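Local coordinates for protein peptidoglycan glycosyltransferase (Eggerthella lenta, PDB 4MNR) that is a penicillin-binding protein, named a peptidoglycan glycosyltransferase, whose main domain belongs to the beta-lactamase-like clan, at residues R128-D138 / R424-E435; K268-T276 / I337-S345. All blocks are in the same frame, centred on the assembly; numbering follows the deposited sequence. Where two conformers were deposited one is given.

Contact 1: residues R128-D138 / R424-E435; sequences RKGACVVMDPD and RVVVAIVIEDGE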
loop_
_atom_site.group_PDB
_atom_site.type_symbol
_atom_site.label_atom_id
_atom_site.label_comp_id
_atom_site.label_asym_id
_atom_site.label_seq_id
_atom_site.Cartn_x
_atom_site.Cartn_y
_atom_site.Cartn_z
ATOM N N ARG A 128 3.649 -1.932 16.716
ATOM C CA ARG A 128 3.974 -0.751 15.934
ATOM C C ARG A 128 2.704 -0.055 15.474
ATOM O O ARG A 128 1.596 -0.546 15.682
ATOM C CB ARG A 128 4.735 -1.154 14.674
ATOM C CG ARG A 128 5.836 -2.167 14.894
ATOM C CD ARG A 128 7.160 -1.479 14.849
ATOM N NE ARG A 128 8.290 -2.381 15.034
ATOM C CZ ARG A 128 9.547 -1.963 15.022
ATOM N NH1 ARG A 128 9.796 -0.679 14.821
ATOM N NH2 ARG A 128 10.547 -2.816 15.205
ATOM N N LYS A 129 2.889 1.101 14.846
ATOM C CA LYS A 129 1.832 1.784 14.131
ATOM C C LYS A 129 2.171 1.687 12.641
ATOM O O LYS A 129 3.302 1.962 12.227
ATOM C CB LYS A 129 1.818 3.239 14.560
ATOM C CG LYS A 129 0.521 3.948 14.357
ATOM C CD LYS A 129 0.357 5.004 15.439
ATOM C CE LYS A 129 0.429 4.357 16.809
ATOM N NZ LYS A 129 0.069 5.300 17.910
ATOM N N GLY A 130 1.201 1.295 11.831
ATOM C CA GLY A 130 1.449 1.213 10.397
ATOM C C GLY A 130 0.491 0.291 9.684
ATOM O O GLY A 130 -0.601 0.005 10.182
ATOM N N ALA A 131 0.896 -0.193 8.514
ATOM C CA ALA A 131 0.002 -1.009 7.715
ATOM C C ALA A 131 0.759 -1.847 6.723
ATOM O O ALA A 131 1.886 -1.510 6.339
ATOM C CB ALA A 131 -0.993 -0.121 6.970
ATOM N N CYS A 132 0.121 -2.930 6.287
ATOM C CA CYS A 132 0.732 -3.830 5.319
ATOM C C CYS A 132 -0.325 -4.373 4.372
ATOM O O CYS A 132 -1.397 -4.790 4.818
ATOM C CB CYS A 132 1.424 -4.967 6.062
ATOM S SG CYS A 132 2.192 -6.190 4.965
ATOM N N VAL A 133 -0.037 -4.351 3.067
ATOM C CA VAL A 133 -0.931 -4.921 2.067
ATOM C C VAL A 133 -0.136 -5.912 1.216
ATOM O O VAL A 133 0.978 -5.610 0.802
ATOM C CB VAL A 133 -1.530 -3.822 1.152
ATOM C CG1 VAL A 133 -2.310 -4.451 -0.014
ATOM C CG2 VAL A 133 -2.417 -2.866 1.956
ATOM N N VAL A 134 -0.691 -7.104 0.993
ATOM C CA VAL A 134 -0.063 -8.104 0.140
ATOM C C VAL A 134 -1.067 -8.393 -0.960
ATOM O O VAL A 134 -2.238 -8.631 -0.682
ATOM C CB VAL A 134 0.219 -9.413 0.904
ATOM C CG1 VAL A 134 0.855 -10.429 -0.009
ATOM C CG2 VAL A 134 1.127 -9.164 2.108
HETATM N N MSE A 135 -0.595 -8.379 -2.201
HETATM C CA MSE A 135 -1.464 -8.556 -3.358
HETATM C C MSE A 135 -0.915 -9.611 -4.297
HETATM O O MSE A 135 0.295 -9.875 -4.329
HETATM C CB MSE A 135 -1.585 -7.240 -4.137
HETATM C CG MSE A 135 -2.066 -6.067 -3.315
HETATM SE SE MSE A 135 -2.626 -4.565 -4.417
HETATM C CE MSE A 135 -4.342 -5.291 -4.919
ATOM N N ASP A 136 -1.815 -10.209 -5.071
ATOM C CA ASP A 136 -1.411 -11.024 -6.217
ATOM C C ASP A 136 -1.404 -10.090 -7.418
ATOM O O ASP A 136 -2.451 -9.601 -7.828
ATOM C CB ASP A 136 -2.408 -12.160 -6.457
ATOM C CG ASP A 136 -2.035 -13.030 -7.663
ATOM O OD1 ASP A 136 -1.165 -12.630 -8.479
ATOM O OD2 ASP A 136 -2.617 -14.128 -7.812
ATOM N N PRO A 137 -0.221 -9.834 -7.993
ATOM C CA PRO A 137 -0.154 -8.826 -9.056
ATOM C C PRO A 137 -0.858 -9.256 -10.337
ATOM O O PRO A 137 -1.158 -8.423 -11.182
ATOM C CB PRO A 137 1.358 -8.663 -9.300
ATOM C CG PRO A 137 1.943 -9.960 -8.836
ATOM C CD PRO A 137 1.090 -10.437 -7.697
ATOM N N ASP A 138 -1.125 -10.547 -10.481
ATOM C CA ASP A 138 -1.720 -11.038 -11.715
ATOM C C ASP A 138 -3.243 -10.888 -11.733
ATOM O O ASP A 138 -3.858 -10.898 -12.805
ATOM C CB ASP A 138 -1.305 -12.490 -11.971
ATOM C CG ASP A 138 0.171 -12.624 -12.331
ATOM O OD1 ASP A 138 0.657 -11.839 -13.177
ATOM O OD2 ASP A 138 0.848 -13.511 -11.764
ATOM N N ARG A 424 4.855 -13.452 -8.105
ATOM C CA ARG A 424 3.606 -14.072 -7.686
ATOM C C ARG A 424 3.005 -13.342 -6.500
ATOM O O ARG A 424 1.862 -13.612 -6.104
ATOM C CB ARG A 424 3.849 -15.533 -7.298
ATOM C CG ARG A 424 4.338 -16.415 -8.439
ATOM C CD ARG A 424 3.243 -16.606 -9.461
ATOM N NE ARG A 424 3.699 -17.401 -10.597
ATOM C CZ ARG A 424 4.044 -16.887 -11.773
ATOM N NH1 ARG A 424 3.977 -15.576 -11.968
ATOM N NH2 ARG A 424 4.449 -17.685 -12.754
ATOM N N VAL A 425 3.769 -12.410 -5.925
ATOM C CA VAL A 425 3.310 -11.663 -4.764
ATOM C C VAL A 425 3.971 -10.292 -4.727
ATOM O O VAL A 425 5.126 -10.152 -5.121
ATOM C CB VAL A 425 3.599 -12.426 -3.443
ATOM C CG1 VAL A 425 5.079 -12.668 -3.257
ATOM C CG2 VAL A 425 3.051 -11.672 -2.263
ATOM N N VAL A 426 3.211 -9.286 -4.300
ATOM C CA VAL A 426 3.717 -7.943 -4.049
ATOM C C VAL A 426 3.377 -7.569 -2.610
ATOM O O VAL A 426 2.280 -7.848 -2.139
ATOM C CB VAL A 426 3.090 -6.905 -5.042
ATOM C CG1 VAL A 426 3.337 -5.449 -4.587
ATOM C CG2 VAL A 426 3.641 -7.127 -6.435
ATOM N N VAL A 427 4.322 -6.971 -1.892
ATOM C CA VAL A 427 4.048 -6.499 -0.530
ATOM C C VAL A 427 4.392 -5.010 -0.379
ATOM O O VAL A 427 5.443 -4.570 -0.842
ATOM C CB VAL A 427 4.840 -7.299 0.533
ATOM C CG1 VAL A 427 4.491 -6.806 1.937
ATOM C CG2 VAL A 427 4.550 -8.792 0.427
ATOM N N ALA A 428 3.507 -4.244 0.263
ATOM C CA ALA A 428 3.777 -2.843 0.611
ATOM C C ALA A 428 3.579 -2.738 2.115
ATOM O O ALA A 428 2.583 -3.223 2.648
ATOM C CB ALA A 428 2.816 -1.893 -0.109
ATOM N N ILE A 429 4.536 -2.124 2.796
ATOM C CA ILE A 429 4.441 -2.002 4.247
ATOM C C ILE A 429 4.973 -0.646 4.657
ATOM O O ILE A 429 5.955 -0.154 4.087
ATOM C CB ILE A 429 5.211 -3.145 4.960
ATOM C CG1 ILE A 429 5.083 -3.037 6.485
ATOM C CG2 ILE A 429 6.669 -3.149 4.579
ATOM C CD1 ILE A 429 5.517 -4.339 7.209
ATOM N N VAL A 430 4.293 -0.013 5.609
ATOM C CA VAL A 430 4.831 1.197 6.227
ATOM C C VAL A 430 4.845 1.000 7.734
ATOM O O VAL A 430 3.871 0.519 8.328
ATOM C CB VAL A 430 4.047 2.488 5.852
ATOM C CG1 VAL A 430 2.577 2.366 6.270
ATOM C CG2 VAL A 430 4.726 3.717 6.505
ATOM N N ILE A 431 5.973 1.323 8.347
ATOM C CA ILE A 431 6.078 1.327 9.804
ATOM C C ILE A 431 6.270 2.772 10.248
ATOM O O ILE A 431 7.314 3.372 9.989
ATOM C CB ILE A 431 7.309 0.528 10.282
ATOM C CG1 ILE A 431 7.277 -0.905 9.747
ATOM C CG2 ILE A 431 7.385 0.546 11.810
ATOM C CD1 ILE A 431 6.149 -1.725 10.279
ATOM N N GLU A 432 5.282 3.340 10.927
ATOM C CA GLU A 432 5.405 4.732 11.369
ATOM C C GLU A 432 6.483 4.912 12.447
ATOM O O GLU A 432 6.615 4.088 13.361
ATOM C CB GLU A 432 4.070 5.270 11.886
ATOM C CG GLU A 432 2.962 5.280 10.838
ATOM C CD GLU A 432 1.633 5.733 11.398
ATOM O OE1 GLU A 432 1.609 6.657 12.245
ATOM O OE2 GLU A 432 0.603 5.156 10.993
ATOM N N ASP A 433 7.253 5.989 12.327
ATOM C CA ASP A 433 8.296 6.301 13.313
ATOM C C ASP A 433 9.244 5.126 13.516
ATOM O O ASP A 433 9.605 4.802 14.649
ATOM C CB ASP A 433 7.663 6.695 14.648
ATOM C CG ASP A 433 6.586 7.744 14.481
ATOM O OD1 ASP A 433 6.882 8.789 13.861
ATOM O OD2 ASP A 433 5.444 7.512 14.936
ATOM N N GLY A 434 9.627 4.482 12.422
ATOM C CA GLY A 434 10.423 3.269 12.498
ATOM C C GLY A 434 11.912 3.521 12.420
ATOM O O GLY A 434 12.347 4.534 11.882
ATOM N N GLU A 435 12.694 2.605 12.983
ATOM C CA GLU A 435 14.151 2.644 12.862
ATOM C C GLU A 435 14.505 2.545 11.387
ATOM O O GLU A 435 13.734 2.000 10.609
ATOM C CB GLU A 435 14.769 1.461 13.613
ATOM C CG GLU A 435 14.393 1.380 15.082
ATOM C CD GLU A 435 13.036 0.730 15.340
ATOM O OE1 GLU A 435 12.344 0.350 14.371
ATOM O OE2 GLU A 435 12.659 0.592 16.526
HETATM O O HOH W 1 8.130 1.589 15.033
HETATM O O HOH W 2 5.516 2.357 14.926
#
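V134 packs between V425 and V427 across two antiparallel central strands. Its CG1, anti to the backbone N (chi1 179°), presses on V425 CG2 at 3.4 Å, tighter than usual. In the modelled conformer of V427, one of two and so less certain, the methyls also touch V134 CG2 and C132 SG. Helix 438-453 packs on all three valines. On the other face are A131, V133, A428 and V430, small or beta-branched residues suited to a strand in the core. Paired backbone bonds run from M135–V426 to A131–V430. At G130 (phi 158°) any CB would jam against the carbonyl O of K129.

At the end near the I431-G434 turn, E432 N donates to K129 O at 2.7 Å, and a water joins K129 N to E432 O. E432 crosses K129 at a slant, its carboxylate oxygens near K129 CG; R175 and Y181 hold OE2. R128 NH1 meets the syn side of E435 OE1 at 2.8 Å, nearly straight and in the guanidinium plane, with the carboxylate turned about a right angle to it. Peptide groups of alternate residues are thus satisfied across this pair, those of G130, C132 and V134 by strand 142-148, and charges are confined to the ends, where water can reach them.

Contact 2: residues K268-T276 / I337-S345; sequences KEIDFPLYT and IMQPYLVDS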
loop_
_atom_site.group_PDB
_atom_site.type_symbol
_atom_site.label_atom_id
_atom_site.label_comp_id
_atom_site.label_asym_id
_atom_site.label_seq_id
_atom_site.Cartn_x
_atom_site.Cartn_y
_atom_site.Cartn_z
ATOM N N LYS A 268 -6.907 9.701 -9.010
ATOM C CA LYS A 268 -8.037 8.915 -9.502
ATOM C C LYS A 268 -8.806 8.337 -8.316
ATOM O O LYS A 268 -8.221 7.876 -7.347
ATOM C CB LYS A 268 -7.550 7.764 -10.379
ATOM C CG LYS A 268 -6.626 8.168 -11.511
ATOM C CD LYS A 268 -7.362 8.925 -12.604
ATOM C CE LYS A 268 -6.406 9.321 -13.714
ATOM N NZ LYS A 268 -5.570 8.164 -14.138
ATOM N N GLU A 269 -10.128 8.377 -8.391
ATOM C CA GLU A 269 -10.926 7.702 -7.388
ATOM C C GLU A 269 -10.964 6.230 -7.759
ATOM O O GLU A 269 -11.430 5.854 -8.830
ATOM C CB GLU A 269 -12.327 8.306 -7.289
ATOM C CG GLU A 269 -12.385 9.534 -6.382
ATOM C CD GLU A 269 -13.641 10.363 -6.579
ATOM O OE1 GLU A 269 -13.683 11.161 -7.541
ATOM O OE2 GLU A 269 -14.584 10.221 -5.770
ATOM N N ILE A 270 -10.420 5.406 -6.883
ATOM C CA ILE A 270 -10.370 3.980 -7.137
ATOM C C ILE A 270 -11.450 3.299 -6.319
ATOM O O ILE A 270 -11.552 3.501 -5.113
ATOM C CB ILE A 270 -8.971 3.421 -6.843
ATOM C CG1 ILE A 270 -8.019 3.860 -7.964
ATOM C CG2 ILE A 270 -9.007 1.897 -6.725
ATOM C CD1 ILE A 270 -6.573 4.001 -7.540
ATOM N N ASP A 271 -12.280 2.517 -7.001
ATOM C CA ASP A 271 -13.400 1.840 -6.378
ATOM C C ASP A 271 -12.873 0.752 -5.433
ATOM O O ASP A 271 -11.977 -0.013 -5.797
ATOM C CB ASP A 271 -14.256 1.228 -7.486
ATOM C CG ASP A 271 -15.581 0.684 -6.988
ATOM O OD1 ASP A 271 -16.114 1.189 -5.977
ATOM O OD2 ASP A 271 -16.097 -0.249 -7.634
ATOM N N PHE A 272 -13.417 0.694 -4.222
ATOM C CA PHE A 272 -12.989 -0.311 -3.245
ATOM C C PHE A 272 -14.092 -0.449 -2.195
ATOM O O PHE A 272 -14.779 0.529 -1.887
ATOM C CB PHE A 272 -11.632 0.091 -2.621
ATOM C CG PHE A 272 -10.889 -1.052 -1.981
ATOM C CD1 PHE A 272 -10.430 -2.120 -2.751
ATOM C CD2 PHE A 272 -10.636 -1.061 -0.618
ATOM C CE1 PHE A 272 -9.761 -3.174 -2.171
ATOM C CE2 PHE A 272 -9.959 -2.114 -0.037
ATOM C CZ PHE A 272 -9.522 -3.170 -0.803
ATOM N N PRO A 273 -14.301 -1.669 -1.668
ATOM C CA PRO A 273 -15.398 -1.839 -0.706
ATOM C C PRO A 273 -15.156 -1.124 0.622
ATOM O O PRO A 273 -16.114 -0.798 1.317
ATOM C CB PRO A 273 -15.467 -3.359 -0.504
ATOM C CG PRO A 273 -14.139 -3.873 -0.950
ATOM C CD PRO A 273 -13.723 -2.962 -2.073
ATOM N N LEU A 274 -13.899 -0.880 0.964
ATOM C CA LEU A 274 -13.583 -0.125 2.167
ATOM C C LEU A 274 -13.249 1.302 1.762
ATOM O O LEU A 274 -12.747 1.533 0.663
ATOM C CB LEU A 274 -12.389 -0.746 2.878
ATOM C CG LEU A 274 -12.445 -2.267 3.079
ATOM C CD1 LEU A 274 -11.216 -2.731 3.823
ATOM C CD2 LEU A 274 -13.730 -2.681 3.796
ATOM N N TYR A 275 -13.525 2.252 2.645
ATOM C CA TYR A 275 -13.185 3.640 2.386
ATOM C C TYR A 275 -11.717 3.764 2.049
ATOM O O TYR A 275 -10.865 3.299 2.803
ATOM C CB TYR A 275 -13.480 4.503 3.599
ATOM C CG TYR A 275 -12.924 5.894 3.440
ATOM C CD1 TYR A 275 -13.503 6.785 2.550
ATOM C CD2 TYR A 275 -11.807 6.301 4.152
ATOM C CE1 TYR A 275 -12.989 8.062 2.383
ATOM C CE2 TYR A 275 -11.288 7.581 3.995
ATOM C CZ TYR A 275 -11.882 8.447 3.105
ATOM O OH TYR A 275 -11.380 9.721 2.941
ATOM N N THR A 276 -11.431 4.382 0.906
ATOM C CA THR A 276 -10.052 4.611 0.496
ATOM C C THR A 276 -9.961 6.020 -0.075
ATOM O O THR A 276 -10.584 6.322 -1.098
ATOM C CB THR A 276 -9.611 3.598 -0.586
ATOM O OG1 THR A 276 -9.871 2.261 -0.144
ATOM C CG2 THR A 276 -8.129 3.737 -0.877
ATOM N N ILE A 337 -1.888 -2.406 -13.930
ATOM C CA ILE A 337 -2.470 -2.477 -12.599
ATOM C C ILE A 337 -3.849 -3.121 -12.683
ATOM O O ILE A 337 -4.746 -2.591 -13.341
ATOM C CB ILE A 337 -2.614 -1.071 -12.003
ATOM C CG1 ILE A 337 -1.230 -0.417 -11.877
ATOM C CG2 ILE A 337 -3.321 -1.132 -10.654
ATOM C CD1 ILE A 337 -1.259 1.024 -11.333
HETATM N N MSE A 338 -4.009 -4.274 -12.040
HETATM C CA MSE A 338 -5.324 -4.907 -11.933
HETATM C C MSE A 338 -6.140 -4.218 -10.839
HETATM O O MSE A 338 -5.577 -3.714 -9.864
HETATM C CB MSE A 338 -5.171 -6.394 -11.597
HETATM C CG MSE A 338 -4.345 -7.195 -12.608
HETATM SE SE MSE A 338 -5.111 -7.208 -14.396
HETATM C CE MSE A 338 -6.570 -8.449 -14.040
ATOM N N GLN A 339 -7.462 -4.194 -11.002
ATOM C CA GLN A 339 -8.345 -3.613 -9.987
ATOM C C GLN A 339 -8.204 -4.396 -8.673
ATOM O O GLN A 339 -8.412 -5.604 -8.651
ATOM C CB GLN A 339 -9.790 -3.677 -10.489
ATOM C CG GLN A 339 -10.824 -3.408 -9.435
ATOM C CD GLN A 339 -10.770 -1.973 -8.939
ATOM O OE1 GLN A 339 -10.675 -1.038 -9.731
ATOM N NE2 GLN A 339 -10.817 -1.795 -7.627
ATOM N N PRO A 340 -7.836 -3.714 -7.573
ATOM C CA PRO A 340 -7.729 -4.442 -6.298
ATOM C C PRO A 340 -9.096 -4.953 -5.859
ATOM O O PRO A 340 -10.081 -4.234 -6.006
ATOM C CB PRO A 340 -7.231 -3.376 -5.320
ATOM C CG PRO A 340 -7.546 -2.056 -5.983
ATOM C CD PRO A 340 -7.406 -2.309 -7.450
ATOM N N TYR A 341 -9.162 -6.176 -5.348
ATOM C CA TYR A 341 -10.423 -6.668 -4.810
ATOM C C TYR A 341 -10.231 -7.556 -3.591
ATOM O O TYR A 341 -9.171 -8.163 -3.412
ATOM C CB TYR A 341 -11.257 -7.379 -5.878
ATOM C CG TYR A 341 -10.734 -8.707 -6.372
ATOM C CD1 TYR A 341 -9.717 -8.767 -7.311
ATOM C CD2 TYR A 341 -11.291 -9.902 -5.928
ATOM C CE1 TYR A 341 -9.244 -9.964 -7.786
ATOM C CE2 TYR A 341 -10.832 -11.116 -6.408
ATOM C CZ TYR A 341 -9.807 -11.140 -7.334
ATOM O OH TYR A 341 -9.345 -12.338 -7.819
ATOM N N LEU A 342 -11.282 -7.623 -2.778
ATOM C CA LEU A 342 -11.232 -8.244 -1.470
ATOM C C LEU A 342 -12.252 -9.377 -1.341
ATOM O O LEU A 342 -12.123 -10.232 -0.473
ATOM C CB LEU A 342 -11.525 -7.158 -0.433
ATOM C CG LEU A 342 -11.067 -7.238 1.011
ATOM C CD1 LEU A 342 -9.677 -7.830 1.120
ATOM C CD2 LEU A 342 -11.104 -5.822 1.592
ATOM N N VAL A 343 -13.285 -9.372 -2.187
ATOM C CA VAL A 343 -14.316 -10.417 -2.124
ATOM C C VAL A 343 -14.211 -11.360 -3.300
ATOM O O VAL A 343 -14.333 -10.932 -4.446
ATOM C CB VAL A 343 -15.747 -9.826 -2.051
ATOM C CG1 VAL A 343 -16.812 -10.947 -2.144
ATOM C CG2 VAL A 343 -15.895 -9.039 -0.767
ATOM N N ASP A 344 -13.983 -12.645 -3.015
ATOM C CA ASP A 344 -13.821 -13.639 -4.070
ATOM C C ASP A 344 -15.164 -14.131 -4.562
ATOM O O ASP A 344 -15.368 -14.369 -5.760
ATOM C CB ASP A 344 -13.027 -14.844 -3.564
ATOM C CG ASP A 344 -12.960 -15.967 -4.592
ATOM O OD1 ASP A 344 -12.142 -15.865 -5.530
ATOM O OD2 ASP A 344 -13.715 -16.951 -4.460
ATOM N N SER A 345 -16.083 -14.331 -3.629
ATOM C CA SER A 345 -17.363 -14.912 -4.008
ATOM C C SER A 345 -18.424 -14.700 -2.949
ATOM O O SER A 345 -18.120 -14.459 -1.780
ATOM C CB SER A 345 -17.210 -16.411 -4.275
ATOM O OG SER A 345 -16.672 -17.060 -3.137
HETATM O O HOH W 3 -11.505 1.492 -9.551
#
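Polar contact between the loop and the segment beside it depends largely on Q339. Its NE2 donates to D271 O at 2.8 Å, a weak bond because the N-H is bent well off the line (129°). The same nitrogen makes a straighter bond to P340 O at 3.0 Å, within its own segment. A chain bent at chi2 (67°) folds the amide back over the backbone, which lets one NE2 serve both carbonyls. The other end of the amide is used as well: a water donates to Q339 OE1 at 2.7 Å and accepts from D271 N. A glutamine suits this place because its amide both donates and accepts, and so spans an irregular loop that offers no strand pairing.

The apolar contacts run from I270 to L274. I270 CG2 approaches the ring of P340 at its CG. F272 reaches further, with CG anti to its backbone N (chi1 -160°), and presents CE1 to P340 CB at 4.0 Å while P340 O lies at the ring edge, in its plane. The ring's tip, CZ, meets L342 CD2 at 3.9 Å, and P273 CD, from the next residue, lies over one face near the ring's rim. L342 CD2 also touches L274 CD1 at 3.8 Å, the two leucines crossing at about a right angle, while P273 CG comes against L342 CB. P340 keeps its chain extended, whereas P273 sits at a bend; both offer compact apolar rings with no backbone N-H to satisfy.

Beneath these residues lies strand 142-148, an outermost strand of the five-stranded antiparallel sheet: F272 touches I142 and M145, and L342 touches I142. This is a loop-on-loop contact of the penicillin-binding protein transpeptidase domain, in which the connection after helix 242-263 closes over the edge of the central sheet and the link between strands 336-338 and 343-347.

How the contacts relate
Contact 2 is nested along the chain inside the long loop that contact 1 closes, and their centres lie about 17 Å apart. They meet at the end of strand 130-135, where M338 CG packs against P137 O at 3.7 Å; in the modelled conformer M135 also reaches P340. Strand 142-148 gives a second connection: it pairs through its backbone with G130, C132 and V134 in contact 1, and supports F272, L274 and L342 in contact 2. Helix 321-332 touches both as well, through P137 and V426 on one side and I270 on the other. Contact 1 therefore builds the middle of the five-stranded sheet, and contact 2 dresses its margin.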